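Local coordinates for serine acetyltransferase (Bacteroides vulgatus ATCC 8482, PDB 3F1X), which probably transfers an acetyl group to serine, a step in amino-acid biosynthesis, at residues 218-232 and 252-266. Numbering follows the deposited sequence.
Sequences IIGNNVKLYQGVTLG and PILEDDVIVYSNATI
Val-258 O is gripped twice, by Lys-224 N at 3.0 Å and by a water at 2.9 Å that also donates to Asn-222 O, bridging the corner where backbone pairing lapses. This is how successive coils of a left-handed parallel beta-helix join: residues 218-232 lie on 252-266 in parallel register along three short strand pairs, with bonds such as Ile-266 N to Thr-230 O (2.8 Å). In the same turn as the water, Asp-256 OD1 takes Asn-221 N at 2.7 Å from above its carboxylate plane, while Asn-221 OD1 reaches His-201 N of the preceding coil. The Tyr-226 and Tyr-261 rings form an offset stack, planes 29° apart, with Tyr-261 CD2 over one face of Tyr-226; both have CG anti to the carbonyl carbon, which sends the rings out the same way. With the Tyr-226 ring cut back to alanine, Tyr-261 would probably lose its stacking partner and Ile-259 CG2 the ring edge, where CE2 lies 4.0 Å away. Inside the coil, Leu-254 CD2 touches Leu-225 CD1 (3.8 Å) and Val-223 CG1. A second water joins Gly-228 O, Thr-230 OG1 and Thr-265 OG1; a neighbouring subunit's Ser-262 OG and Asn-281 ND2 bond these two hydroxyls respectively. Backbone bonds thus set the register, while side-chain and water bonds serve the turns.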
ATOM      1  N   ILE A 218       2.634  37.078  20.574  1.00 15.39           N
ATOM      2  CA  ILE A 218       4.009  37.461  20.290  1.00 17.63           C
ATOM      3  C   ILE A 218       4.860  36.848  21.391  1.00 18.18           C
ATOM      4  O   ILE A 218       4.694  37.165  22.568  1.00 19.26           O
ATOM      5  CB  ILE A 218       4.207  39.002  20.284  1.00 17.08           C
ATOM      6  CG1 ILE A 218       3.346  39.643  19.194  1.00 18.23           C
ATOM      7  CG2 ILE A 218       5.672  39.342  20.022  1.00 17.78           C
ATOM      8  CD1 ILE A 218       3.430  41.171  19.157  1.00 21.93           C
ATOM      9  N   ILE A 219       5.758  35.948  21.006  1.00 18.19           N
ATOM     10  CA  ILE A 219       6.622  35.296  21.973  1.00 17.49           C
ATOM     11  C   ILE A 219       8.080  35.642  21.708  1.00 18.71           C
ATOM     12  O   ILE A 219       8.568  35.478  20.586  1.00 17.81           O
ATOM     13  CB  ILE A 219       6.456  33.777  21.920  1.00 14.84           C
ATOM     14  CG1 ILE A 219       5.004  33.405  22.212  1.00 16.17           C
ATOM     15  CG2 ILE A 219       7.357  33.130  22.933  1.00 14.25           C
ATOM     16  CD1 ILE A 219       4.735  31.919  22.105  1.00 15.07           C
ATOM     17  N   GLY A 220       8.760  36.118  22.750  1.00 16.59           N
ATOM     18  CA  GLY A 220      10.157  36.504  22.637  1.00 18.55           C
ATOM     19  C   GLY A 220      11.140  35.357  22.498  1.00 18.28           C
ATOM     20  O   GLY A 220      10.776  34.248  22.109  1.00 16.58           O
ATOM     21  N   ASN A 221      12.399  35.623  22.824  1.00 17.45           N
ATOM     22  CA  ASN A 221      13.426  34.603  22.706  1.00 18.25           C
ATOM     23  C   ASN A 221      13.630  33.844  24.005  1.00 18.54           C
ATOM     24  O   ASN A 221      13.390  34.376  25.092  1.00 19.07           O
ATOM     25  CB  ASN A 221      14.754  35.231  22.276  1.00 21.41           C
ATOM     26  CG  ASN A 221      14.627  36.051  21.007  1.00 24.29           C
ATOM     27  OD1 ASN A 221      14.047  35.608  20.016  1.00 24.21           O
ATOM     28  ND2 ASN A 221      15.182  37.253  21.030  1.00 26.93           N
ATOM     29  N   ASN A 222      14.074  32.596  23.879  1.00 19.36           N
ATOM     30  CA  ASN A 222      14.344  31.751  25.029  1.00 21.68           C
ATOM     31  C   ASN A 222      13.118  31.592  25.920  1.00 19.85           C
ATOM     32  O   ASN A 222      13.221  31.659  27.140  1.00 17.05           O
ATOM     33  CB  ASN A 222      15.497  32.346  25.850  1.00 25.15           C
ATOM     34  CG  ASN A 222      16.778  32.491  25.044  1.00 29.06           C
ATOM     35  OD1 ASN A 222      17.390  31.504  24.636  1.00 30.72           O
ATOM     36  ND2 ASN A 222      17.186  33.735  24.802  1.00 34.13           N
ATOM     37  N   VAL A 223      11.957  31.389  25.312  1.00 19.72           N
ATOM     38  CA  VAL A 223      10.734  31.211  26.086  1.00 17.30           C
ATOM     39  C   VAL A 223      10.392  29.732  26.159  1.00 18.31           C
ATOM     40  O   VAL A 223      10.605  28.993  25.200  1.00 17.88           O
ATOM     41  CB  VAL A 223       9.547  31.981  25.455  1.00 19.15           C
ATOM     42  CG1 VAL A 223       8.265  31.736  26.257  1.00 14.06           C
ATOM     43  CG2 VAL A 223       9.859  33.473  25.414  1.00 17.92           C
ATOM     44  N   LYS A 224       9.875  29.301  27.309  1.00 18.71           N
ATOM     45  CA  LYS A 224       9.510  27.902  27.508  1.00 17.03           C
ATOM     46  C   LYS A 224       8.082  27.793  28.019  1.00 16.92           C
ATOM     47  O   LYS A 224       7.699  28.477  28.960  1.00 16.69           O
ATOM     48  CB  LYS A 224      10.456  27.230  28.516  1.00 19.77           C
ATOM     49  CG  LYS A 224      10.053  25.793  28.855  1.00 22.93           C
ATOM     50  CD  LYS A 224      10.940  25.156  29.925  1.00 26.83           C
ATOM     51  CE  LYS A 224      12.344  24.880  29.419  1.00 29.59           C
ATOM     52  NZ  LYS A 224      13.102  24.020  30.383  1.00 31.35           N
ATOM     53  N   LEU A 225       7.304  26.927  27.385  1.00 15.66           N
ATOM     54  CA  LEU A 225       5.913  26.700  27.754  1.00 17.43           C
ATOM     55  C   LEU A 225       5.745  25.225  28.090  1.00 17.30           C
ATOM     56  O   LEU A 225       6.388  24.371  27.483  1.00 17.72           O
ATOM     57  CB  LEU A 225       4.994  27.051  26.579  1.00 18.20           C
ATOM     58  CG  LEU A 225       4.317  28.422  26.471  1.00 21.58           C
ATOM     59  CD1 LEU A 225       5.243  29.557  26.883  1.00 19.41           C
ATOM     60  CD2 LEU A 225       3.834  28.587  25.037  1.00 19.19           C
ATOM     61  N   TYR A 226       4.881  24.931  29.055  1.00 16.29           N
ATOM     62  CA  TYR A 226       4.612  23.558  29.453  1.00 16.35           C
ATOM     63  C   TYR A 226       3.253  23.118  28.915  1.00 16.59           C
ATOM     64  O   TYR A 226       2.514  23.920  28.338  1.00 16.52           O
ATOM     65  CB  TYR A 226       4.641  23.439  30.981  1.00 14.84           C
ATOM     66  CG  TYR A 226       6.039  23.319  31.537  1.00 15.94           C
ATOM     67  CD1 TYR A 226       6.545  22.083  31.920  1.00 16.48           C
ATOM     68  CD2 TYR A 226       6.865  24.435  31.658  1.00 14.00           C
ATOM     69  CE1 TYR A 226       7.852  21.949  32.418  1.00 16.54           C
ATOM     70  CE2 TYR A 226       8.178  24.315  32.154  1.00 17.12           C
ATOM     71  CZ  TYR A 226       8.660  23.071  32.530  1.00 17.94           C
ATOM     72  OH  TYR A 226       9.943  22.937  33.007  1.00 19.98           O
ATOM     73  N   GLN A 227       2.936  21.841  29.106  1.00 15.92           N
ATOM     74  CA  GLN A 227       1.672  21.268  28.659  1.00 14.73           C
ATOM     75  C   GLN A 227       0.476  22.073  29.174  1.00 16.71           C
ATOM     76  O   GLN A 227       0.515  22.629  30.277  1.00 16.29           O
ATOM     77  CB  GLN A 227       1.544  19.819  29.159  1.00 14.91           C
ATOM     78  CG  GLN A 227       1.639  19.674  30.688  1.00 14.89           C
ATOM     79  CD  GLN A 227       3.066  19.514  31.195  1.00 16.50           C
ATOM     80  OE1 GLN A 227       4.020  19.844  30.500  1.00 16.40           O
ATOM     81  NE2 GLN A 227       3.213  19.010  32.423  1.00 16.34           N
ATOM     82  N   GLY A 228      -0.580  22.120  28.363  1.00 15.04           N
ATOM     83  CA  GLY A 228      -1.806  22.809  28.731  1.00 16.17           C
ATOM     84  C   GLY A 228      -1.794  24.330  28.794  1.00 15.95           C
ATOM     85  O   GLY A 228      -2.800  24.944  29.149  1.00 14.28           O
ATOM     86  N   VAL A 229      -0.674  24.954  28.459  1.00 16.09           N
ATOM     87  CA  VAL A 229      -0.605  26.404  28.509  1.00 16.26           C
ATOM     88  C   VAL A 229      -1.357  27.054  27.357  1.00 17.02           C
ATOM     89  O   VAL A 229      -1.183  26.673  26.194  1.00 15.92           O
ATOM     90  CB  VAL A 229       0.855  26.884  28.497  1.00 15.53           C
ATOM     91  CG1 VAL A 229       0.911  28.389  28.280  1.00 17.84           C
ATOM     92  CG2 VAL A 229       1.514  26.516  29.813  1.00 14.52           C
ATOM     93  N   THR A 230      -2.201  28.027  27.688  1.00 16.01           N
ATOM     94  CA  THR A 230      -2.978  28.754  26.684  1.00 17.13           C
ATOM     95  C   THR A 230      -2.591  30.226  26.620  1.00 16.89           C
ATOM     96  O   THR A 230      -2.503  30.893  27.646  1.00 17.28           O
ATOM     97  CB  THR A 230      -4.506  28.708  26.984  1.00 17.45           C
ATOM     98  OG1 THR A 230      -5.013  27.397  26.726  1.00 20.67           O
ATOM     99  CG2 THR A 230      -5.260  29.712  26.103  1.00 18.09           C
ATOM    100  N   LEU A 231      -2.356  30.720  25.408  1.00 18.79           N
ATOM    101  CA  LEU A 231      -2.061  32.131  25.180  1.00 18.94           C
ATOM    102  C   LEU A 231      -3.211  32.528  24.260  1.00 20.14           C
ATOM    103  O   LEU A 231      -3.100  32.435  23.039  1.00 19.89           O
ATOM    104  CB  LEU A 231      -0.714  32.319  24.471  1.00 16.85           C
ATOM    105  CG  LEU A 231       0.516  31.669  25.110  1.00 17.57           C
ATOM    106  CD1 LEU A 231       1.778  32.110  24.374  1.00 18.90           C
ATOM    107  CD2 LEU A 231       0.612  32.062  26.563  1.00 18.52           C
ATOM    108  N   GLY A 232      -4.332  32.936  24.845  1.00 22.43           N
ATOM    109  CA  GLY A 232      -5.482  33.276  24.028  1.00 25.62           C
ATOM    110  C   GLY A 232      -6.174  34.573  24.366  1.00 27.49           C
ATOM    111  O   GLY A 232      -5.527  35.557  24.719  1.00 27.41           O
ATOM    112  N   PRO A 252      -1.726  37.673  24.099  1.00 28.07           N
ATOM    113  CA  PRO A 252      -0.587  37.992  24.965  1.00 26.84           C
ATOM    114  C   PRO A 252       0.761  38.210  24.306  1.00 25.26           C
ATOM    115  O   PRO A 252       1.019  37.773  23.181  1.00 24.34           O
ATOM    116  CB  PRO A 252      -0.534  36.804  25.932  1.00 26.44           C
ATOM    117  CG  PRO A 252      -1.942  36.270  25.919  1.00 27.86           C
ATOM    118  CD  PRO A 252      -2.289  36.361  24.459  1.00 27.74           C
ATOM    119  N   ILE A 253       1.620  38.890  25.051  1.00 22.61           N
ATOM    120  CA  ILE A 253       2.975  39.164  24.638  1.00 21.37           C
ATOM    121  C   ILE A 253       3.872  38.614  25.738  1.00 20.57           C
ATOM    122  O   ILE A 253       3.746  39.005  26.898  1.00 20.18           O
ATOM    123  CB  ILE A 253       3.258  40.670  24.528  1.00 22.07           C
ATOM    124  CG1 ILE A 253       2.341  41.314  23.488  1.00 22.57           C
ATOM    125  CG2 ILE A 253       4.720  40.884  24.180  1.00 21.00           C
ATOM    126  CD1 ILE A 253       2.553  42.807  23.347  1.00 26.34           C
ATOM    127  N   LEU A 254       4.750  37.685  25.389  1.00 20.57           N
ATOM    128  CA  LEU A 254       5.682  37.136  26.364  1.00 19.41           C
ATOM    129  C   LEU A 254       7.060  37.623  25.971  1.00 19.47           C
ATOM    130  O   LEU A 254       7.512  37.373  24.853  1.00 17.78           O
ATOM    131  CB  LEU A 254       5.660  35.599  26.354  1.00 20.50           C
ATOM    132  CG  LEU A 254       4.617  34.881  27.216  1.00 21.12           C
ATOM    133  CD1 LEU A 254       3.228  35.285  26.774  1.00 22.19           C
ATOM    134  CD2 LEU A 254       4.815  33.360  27.104  1.00 19.34           C
ATOM    135  N   GLU A 255       7.728  38.325  26.881  1.00 20.27           N
ATOM    136  CA  GLU A 255       9.070  38.828  26.605  1.00 20.23           C
ATOM    137  C   GLU A 255      10.081  37.689  26.770  1.00 21.96           C
ATOM    138  O   GLU A 255       9.704  36.557  27.097  1.00 20.06           O
ATOM    139  CB  GLU A 255       9.409  39.991  27.545  1.00 21.89           C
ATOM    140  CG  GLU A 255       8.373  41.112  27.520  1.00 22.62           C
ATOM    141  CD  GLU A 255       8.841  42.395  28.200  1.00 26.57           C
ATOM    142  OE1 GLU A 255       9.553  42.321  29.224  1.00 30.13           O
ATOM    143  OE2 GLU A 255       8.477  43.487  27.716  1.00 28.59           O
ATOM    144  N   ASP A 256      11.357  37.984  26.537  1.00 20.60           N
ATOM    145  CA  ASP A 256      12.410  36.975  26.639  1.00 21.62           C
ATOM    146  C   ASP A 256      12.525  36.280  27.994  1.00 22.54           C
ATOM    147  O   ASP A 256      12.127  36.822  29.027  1.00 21.22           O
ATOM    148  CB  ASP A 256      13.784  37.583  26.309  1.00 21.92           C
ATOM    149  CG  ASP A 256      13.844  38.203  24.916  1.00 25.27           C
ATOM    150  OD1 ASP A 256      12.971  37.909  24.075  1.00 21.57           O
ATOM    151  OD2 ASP A 256      14.786  38.986  24.659  1.00 25.46           O
ATOM    152  N   ASP A 257      13.079  35.069  27.960  1.00 22.87           N
ATOM    153  CA  ASP A 257      13.344  34.263  29.153  1.00 24.10           C
ATOM    154  C   ASP A 257      12.141  33.970  30.048  1.00 22.31           C
ATOM    155  O   ASP A 257      12.292  33.775  31.250  1.00 24.15           O
ATOM    156  CB  ASP A 257      14.440  34.947  29.983  1.00 25.53           C
ATOM    157  CG  ASP A 257      15.754  35.098  29.219  1.00 30.80           C
ATOM    158  OD1 ASP A 257      16.619  35.877  29.674  1.00 33.61           O
ATOM    159  OD2 ASP A 257      15.931  34.438  28.174  1.00 29.94           O
ATOM    160  N   VAL A 258      10.950  33.939  29.469  1.00 19.07           N
ATOM    161  CA  VAL A 258       9.755  33.664  30.247  1.00 16.61           C
ATOM    162  C   VAL A 258       9.460  32.165  30.306  1.00 17.73           C
ATOM    163  O   VAL A 258       9.762  31.428  29.368  1.00 18.17           O
ATOM    164  CB  VAL A 258       8.539  34.407  29.650  1.00 16.48           C
ATOM    165  CG1 VAL A 258       7.242  33.873  30.223  1.00 15.50           C
ATOM    166  CG2 VAL A 258       8.662  35.901  29.936  1.00 18.49           C
ATOM    167  N   ILE A 259       8.893  31.721  31.423  1.00 16.59           N
ATOM    168  CA  ILE A 259       8.519  30.325  31.593  1.00 18.40           C
ATOM    169  C   ILE A 259       7.078  30.302  32.090  1.00 17.41           C
ATOM    170  O   ILE A 259       6.729  31.034  33.015  1.00 18.58           O
ATOM    171  CB  ILE A 259       9.396  29.604  32.649  1.00 17.72           C
ATOM    172  CG1 ILE A 259      10.868  29.637  32.242  1.00 17.28           C
ATOM    173  CG2 ILE A 259       8.942  28.155  32.791  1.00 18.70           C
ATOM    174  CD1 ILE A 259      11.789  28.997  33.275  1.00 20.34           C
ATOM    175  N   VAL A 260       6.241  29.482  31.463  1.00 16.94           N
ATOM    176  CA  VAL A 260       4.847  29.350  31.873  1.00 14.50           C
ATOM    177  C   VAL A 260       4.614  27.873  32.163  1.00 16.42           C
ATOM    178  O   VAL A 260       4.711  27.030  31.264  1.00 16.13           O
ATOM    179  CB  VAL A 260       3.873  29.783  30.768  1.00 14.72           C
ATOM    180  CG1 VAL A 260       2.460  29.815  31.325  1.00 11.98           C
ATOM    181  CG2 VAL A 260       4.273  31.152  30.213  1.00 14.69           C
ATOM    182  N   TYR A 261       4.314  27.550  33.414  1.00 16.98           N
ATOM    183  CA  TYR A 261       4.104  26.164  33.779  1.00 17.43           C
ATOM    184  C   TYR A 261       2.742  25.602  33.426  1.00 17.63           C
ATOM    185  O   TYR A 261       1.838  26.311  32.993  1.00 14.79           O
ATOM    186  CB  TYR A 261       4.390  25.954  35.262  1.00 17.96           C
ATOM    187  CG  TYR A 261       5.860  26.014  35.562  1.00 20.42           C
ATOM    188  CD1 TYR A 261       6.444  27.174  36.047  1.00 20.05           C
ATOM    189  CD2 TYR A 261       6.677  24.914  35.323  1.00 20.12           C
ATOM    190  CE1 TYR A 261       7.821  27.244  36.295  1.00 23.32           C
ATOM    191  CE2 TYR A 261       8.052  24.971  35.564  1.00 23.83           C
ATOM    192  CZ  TYR A 261       8.616  26.143  36.053  1.00 21.68           C
ATOM    193  OH  TYR A 261       9.963  26.210  36.323  1.00 24.56           O
ATOM    194  N   SER A 262       2.628  24.301  33.646  1.00 17.42           N
ATOM    195  CA  SER A 262       1.453  23.505  33.338  1.00 19.28           C
ATOM    196  C   SER A 262       0.054  24.090  33.511  1.00 18.54           C
ATOM    197  O   SER A 262      -0.316  24.570  34.585  1.00 15.91           O
ATOM    198  CB  SER A 262       1.543  22.188  34.108  1.00 20.20           C
ATOM    199  OG  SER A 262       0.531  21.307  33.670  1.00 30.11           O
ATOM    200  N   ASN A 263      -0.711  24.018  32.422  1.00 16.99           N
ATOM    201  CA  ASN A 263      -2.100  24.459  32.352  1.00 16.50           C
ATOM    202  C   ASN A 263      -2.469  25.919  32.615  1.00 16.61           C
ATOM    203  O   ASN A 263      -3.651  26.237  32.689  1.00 17.14           O
ATOM    204  CB  ASN A 263      -2.971  23.554  33.243  1.00 17.17           C
ATOM    205  CG  ASN A 263      -3.150  22.161  32.653  1.00 16.82           C
ATOM    206  OD1 ASN A 263      -3.288  22.024  31.450  1.00 14.61           O
ATOM    207  ND2 ASN A 263      -3.162  21.134  33.499  1.00 19.49           N
ATOM    208  N   ALA A 264      -1.487  26.806  32.737  1.00 15.96           N
ATOM    209  CA  ALA A 264      -1.791  28.213  32.981  1.00 15.95           C
ATOM    210  C   ALA A 264      -2.447  28.856  31.765  1.00 16.20           C
ATOM    211  O   ALA A 264      -2.101  28.551  30.627  1.00 16.60           O
ATOM    212  CB  ALA A 264      -0.529  28.978  33.352  1.00 14.59           C
ATOM    213  N   THR A 265      -3.393  29.752  32.017  1.00 15.86           N
ATOM    214  CA  THR A 265      -4.097  30.443  30.944  1.00 18.72           C
ATOM    215  C   THR A 265      -3.759  31.934  30.969  1.00 19.27           C
ATOM    216  O   THR A 265      -3.957  32.600  31.976  1.00 18.40           O
ATOM    217  CB  THR A 265      -5.636  30.302  31.085  1.00 20.33           C
ATOM    218  OG1 THR A 265      -5.998  28.921  31.206  1.00 20.72           O
ATOM    219  CG2 THR A 265      -6.337  30.905  29.865  1.00 21.65           C
ATOM    220  N   ILE A 266      -3.235  32.450  29.864  1.00 20.11           N
ATOM    221  CA  ILE A 266      -2.902  33.873  29.768  1.00 21.38           C
ATOM    222  C   ILE A 266      -3.778  34.456  28.666  1.00 22.17           C
ATOM    223  O   ILE A 266      -3.698  34.022  27.522  1.00 20.94           O
ATOM    224  CB  ILE A 266      -1.421  34.080  29.393  1.00 19.14           C
ATOM    225  CG1 ILE A 266      -0.521  33.366  30.406  1.00 21.30           C
ATOM    226  CG2 ILE A 266      -1.095  35.563  29.373  1.00 21.36           C
ATOM    227  CD1 ILE A 266       0.944  33.316  30.005  1.00 21.69           C
TER
HETATM  228  O   HOH W   1      12.502  30.360  29.460  1.00 27.82           O
HETATM  229  O   HOH W   2      -4.943  26.901  29.579  1.00 17.70           O